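Local coordinates for regulating synaptic membrane exocytosis protein 2 (PDB 2CJS) that probably acts as a Rab3-interacting scaffold in regulated synaptic exocytosis, its zinc-finger domain binding a further protein, at residues 12-20 with 32-40. Numbering follows the deposited sequence. Where two conformers were deposited one is given.
With ZN (zinc ion), chain L; EDO (1,2-ethanediol), chain O; EDO (1,2-ethanediol), chain N.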
loop_
_atom_site.group_PDB
_atom_site.type_symbol
_atom_site.label_atom_id
_atom_site.label_comp_id
_atom_site.label_asym_id
_atom_site.label_seq_id
_atom_site.Cartn_x
_atom_site.Cartn_y
_atom_site.Cartn_z
ATOM N N CYS C 12 10.251 -4.177 -12.758
ATOM C CA CYS C 12 11.330 -3.371 -12.194
ATOM C C CYS C 12 12.548 -3.397 -13.149
ATOM O O CYS C 12 12.971 -4.459 -13.571
ATOM C CB CYS C 12 11.692 -3.961 -10.829
ATOM S SG CYS C 12 13.143 -3.120 -10.107
ATOM N N GLY C 13 13.106 -2.221 -13.436
ATOM C CA GLY C 13 14.250 -2.112 -14.368
ATOM C C GLY C 13 15.588 -2.488 -13.750
ATOM O O GLY C 13 16.613 -2.489 -14.429
ATOM N N ILE C 14 15.580 -2.822 -12.462
ATOM C CA ILE C 14 16.763 -3.292 -11.747
ATOM C C ILE C 14 16.811 -4.790 -11.587
ATOM O O ILE C 14 17.776 -5.428 -12.023
ATOM C CB ILE C 14 16.899 -2.606 -10.336
ATOM C CG1 ILE C 14 16.728 -1.069 -10.398
ATOM C CG2 ILE C 14 18.246 -2.991 -9.633
ATOM C CD1 ILE C 14 17.855 -0.301 -11.255
ATOM N N CYS C 15 15.791 -5.377 -10.927
ATOM C CA CYS C 15 15.797 -6.820 -10.669
ATOM C C CYS C 15 15.132 -7.567 -11.810
ATOM O O CYS C 15 15.368 -8.784 -12.007
ATOM C CB CYS C 15 15.075 -7.139 -9.336
ATOM S SG CYS C 15 13.310 -6.767 -9.207
ATOM N N HIS C 16 14.336 -6.854 -12.598
ATOM C CA HIS C 16 13.603 -7.492 -13.756
ATOM C C HIS C 16 12.659 -8.623 -13.277
ATOM O O HIS C 16 12.394 -9.568 -14.022
ATOM C CB HIS C 16 14.584 -8.023 -14.850
ATOM C CG HIS C 16 15.498 -6.963 -15.375
ATOM N ND1 HIS C 16 15.032 -5.870 -16.084
ATOM C CD2 HIS C 16 16.835 -6.791 -15.236
ATOM C CE1 HIS C 16 16.051 -5.072 -16.358
ATOM N NE2 HIS C 16 17.153 -5.607 -15.856
ATOM N N LYS C 17 12.136 -8.513 -12.058
ATOM C CA LYS C 17 11.368 -9.605 -11.513
ATOM C C LYS C 17 10.017 -9.064 -10.995
ATOM O O LYS C 17 8.961 -9.568 -11.393
ATOM C CB LYS C 17 12.168 -10.369 -10.438
ATOM C CG LYS C 17 11.365 -11.445 -9.793
ATOM C CD LYS C 17 12.206 -12.657 -9.385
ATOM C CE LYS C 17 11.359 -13.934 -9.464
ATOM N NZ LYS C 17 11.640 -14.922 -8.412
ATOM N N THR C 18 10.064 -8.026 -10.156
ATOM C CA THR C 18 8.854 -7.489 -9.537
ATOM C C THR C 18 8.008 -6.856 -10.640
ATOM O O THR C 18 8.536 -6.064 -11.427
ATOM C CB THR C 18 9.210 -6.395 -8.550
ATOM O OG1 THR C 18 10.050 -6.980 -7.539
ATOM C CG2 THR C 18 7.904 -5.732 -7.932
ATOM N N LYS C 19 6.717 -7.151 -10.627
ATOM C CA LYS C 19 5.817 -6.566 -11.599
ATOM C C LYS C 19 5.088 -5.408 -10.929
ATOM O O LYS C 19 4.676 -5.479 -9.746
ATOM C CB LYS C 19 4.810 -7.592 -12.057
ATOM C CG LYS C 19 5.408 -8.720 -12.939
ATOM C CD LYS C 19 4.217 -9.614 -13.369
ATOM C CE LYS C 19 4.821 -10.797 -14.178
ATOM N NZ LYS C 19 3.745 -11.685 -14.720
ATOM N N PHE C 20 4.922 -4.320 -11.674
ATOM C CA PHE C 20 4.203 -3.176 -11.084
ATOM C C PHE C 20 2.713 -3.164 -11.396
ATOM O O PHE C 20 2.330 -3.233 -12.588
ATOM C CB PHE C 20 4.748 -1.865 -11.668
ATOM C CG PHE C 20 6.223 -1.652 -11.393
ATOM C CD1 PHE C 20 6.662 -1.448 -10.105
ATOM C CD2 PHE C 20 7.140 -1.558 -12.449
ATOM C CE1 PHE C 20 8.061 -1.243 -9.806
ATOM C CE2 PHE C 20 8.502 -1.311 -12.165
ATOM C CZ PHE C 20 8.932 -1.150 -10.800
ATOM N N GLN C 32 16.502 7.721 -13.953
ATOM C CA GLN C 32 15.053 7.602 -14.338
ATOM C C GLN C 32 14.549 6.190 -14.527
ATOM O O GLN C 32 13.413 5.999 -14.992
ATOM C CB GLN C 32 14.767 8.432 -15.583
ATOM C CG GLN C 32 15.103 9.957 -15.398
ATOM C CD GLN C 32 14.339 10.626 -14.231
ATOM O OE1 GLN C 32 13.203 10.253 -13.949
ATOM N NE2 GLN C 32 14.991 11.606 -13.533
ATOM N N THR C 33 15.351 5.194 -14.171
ATOM C CA THR C 33 14.874 3.799 -14.220
ATOM C C THR C 33 13.788 3.573 -13.189
ATOM O O THR C 33 13.927 4.018 -12.082
ATOM C CB THR C 33 16.037 2.809 -14.018
ATOM O OG1 THR C 33 17.001 3.043 -15.050
ATOM C CG2 THR C 33 15.550 1.369 -14.095
ATOM N N LYS C 34 12.705 2.881 -13.568
ATOM C CA LYS C 34 11.614 2.595 -12.607
ATOM C C LYS C 34 11.979 1.356 -11.783
ATOM O O LYS C 34 12.369 0.340 -12.347
ATOM C CB LYS C 34 10.265 2.403 -13.328
ATOM C CG LYS C 34 9.087 2.406 -12.342
ATOM C CD LYS C 34 7.737 2.228 -13.083
ATOM C CE LYS C 34 7.476 3.458 -13.893
ATOM N NZ LYS C 34 6.259 3.152 -14.730
ATOM N N PHE C 35 11.911 1.480 -10.451
ATOM C CA PHE C 35 12.358 0.418 -9.624
ATOM C C PHE C 35 11.349 0.067 -8.545
ATOM O O PHE C 35 10.521 0.904 -8.130
ATOM C CB PHE C 35 13.750 0.747 -8.996
ATOM C CG PHE C 35 13.753 1.918 -8.047
ATOM C CD1 PHE C 35 13.394 1.736 -6.674
ATOM C CD2 PHE C 35 14.134 3.191 -8.496
ATOM C CE1 PHE C 35 13.439 2.796 -5.723
ATOM C CE2 PHE C 35 14.139 4.286 -7.579
ATOM C CZ PHE C 35 13.819 4.110 -6.198
ATOM N N CYS C 36 11.469 -1.173 -8.065
ATOM C CA CYS C 36 10.601 -1.706 -6.972
ATOM C C CYS C 36 11.253 -1.498 -5.602
ATOM O O CYS C 36 12.424 -1.040 -5.501
ATOM C CB CYS C 36 10.275 -3.210 -7.233
ATOM S SG CYS C 36 11.618 -4.308 -6.661
ATOM N N ALA C 37 10.498 -1.787 -4.533
ATOM C CA ALA C 37 10.943 -1.508 -3.131
ATOM C C ALA C 37 12.220 -2.217 -2.733
ATOM O O ALA C 37 12.867 -1.825 -1.758
ATOM C CB ALA C 37 9.802 -1.795 -2.079
ATOM N N ARG C 38 12.582 -3.284 -3.442
ATOM C CA ARG C 38 13.838 -3.989 -3.090
ATOM C C ARG C 38 15.043 -3.338 -3.723
ATOM O O ARG C 38 16.190 -3.701 -3.399
ATOM C CB ARG C 38 13.824 -5.437 -3.596
ATOM C CG ARG C 38 12.969 -6.341 -2.777
ATOM C CD ARG C 38 12.916 -7.730 -3.450
ATOM N NE ARG C 38 12.259 -8.719 -2.579
ATOM C CZ ARG C 38 12.137 -10.013 -2.885
ATOM N NH1 ARG C 38 12.606 -10.457 -4.054
ATOM N NH2 ARG C 38 11.547 -10.862 -2.042
ATOM N N CYS C 39 14.824 -2.389 -4.638
ATOM C CA CYS C 39 15.875 -2.058 -5.594
ATOM C C CYS C 39 16.266 -0.589 -5.569
ATOM O O CYS C 39 16.956 -0.109 -6.510
ATOM C CB CYS C 39 15.389 -2.451 -6.994
ATOM S SG CYS C 39 15.380 -4.264 -7.222
ATOM N N GLY C 40 15.885 0.124 -4.521
ATOM C CA GLY C 40 16.333 1.526 -4.413
ATOM C C GLY C 40 15.679 2.113 -3.166
ATOM O O GLY C 40 15.065 1.366 -2.377
HETATM ZN ZN ZN L . 13.339 -4.606 -8.276
HETATM C C1 EDO O . 2.844 1.193 -14.764
HETATM O O1 EDO O . 1.805 2.214 -14.659
HETATM C C2 EDO O . 3.843 1.085 -13.592
HETATM O O2 EDO O . 3.996 2.305 -12.868
HETATM C C1 EDO N . 18.353 13.620 -15.110
HETATM O O1 EDO N . 17.803 12.307 -14.973
HETATM C C2 EDO N . 18.065 14.331 -13.815
HETATM O O2 EDO N . 18.868 13.747 -12.768
#
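Gly13 N donates to Lys34 O over 2.9 Å, joining the backbones of 12-20 and 32-40, and the amide of Cys36 reaches the zinc-bound sulfur of Cys12, N to SG 3.3 Å. A side chain on Gly13 would run into Thr33 CG2, which rests on Gly13 CA. Zinc is held by four thiolates, Cys12 and Cys15 from one segment and Cys36 and Cys39 from the other, with SG-zinc bonds of 2.3-2.4 Å. With chi1 at 175°, Cys12 SG swings away from its backbone N to meet both the zinc and the Cys36 amide; it also accepts from Ile14 N and Cys15 N, and such N-H bonds probably temper the charge of the sulfur. Two CxxC pairs make this one of the two Cys4 sites of the RIM zinc finger. Branched Ile14 suits the flank of the site: CB packs on Cys39 CB at 3.7 Å and CG1 on Phe35 CB. Thr18 packs its methyl on Cys36 CB, while OG1 lies buried 3.2 Å from Cys36 SG without a hydrogen-bond partner. Phe20, flat and apolar, directs its ring edge at Phe35 C, 3.5 Å from CZ, while Lys34 CD lies over one face, 4.1 Å from the centroid. Cut back to an alanine, Phe20 would probably leave the Lys34 methylenes without aromatic support and a gap beside Cys36 CB. Lys19 and Phe20 also pair with a parallel strand of another protein chain.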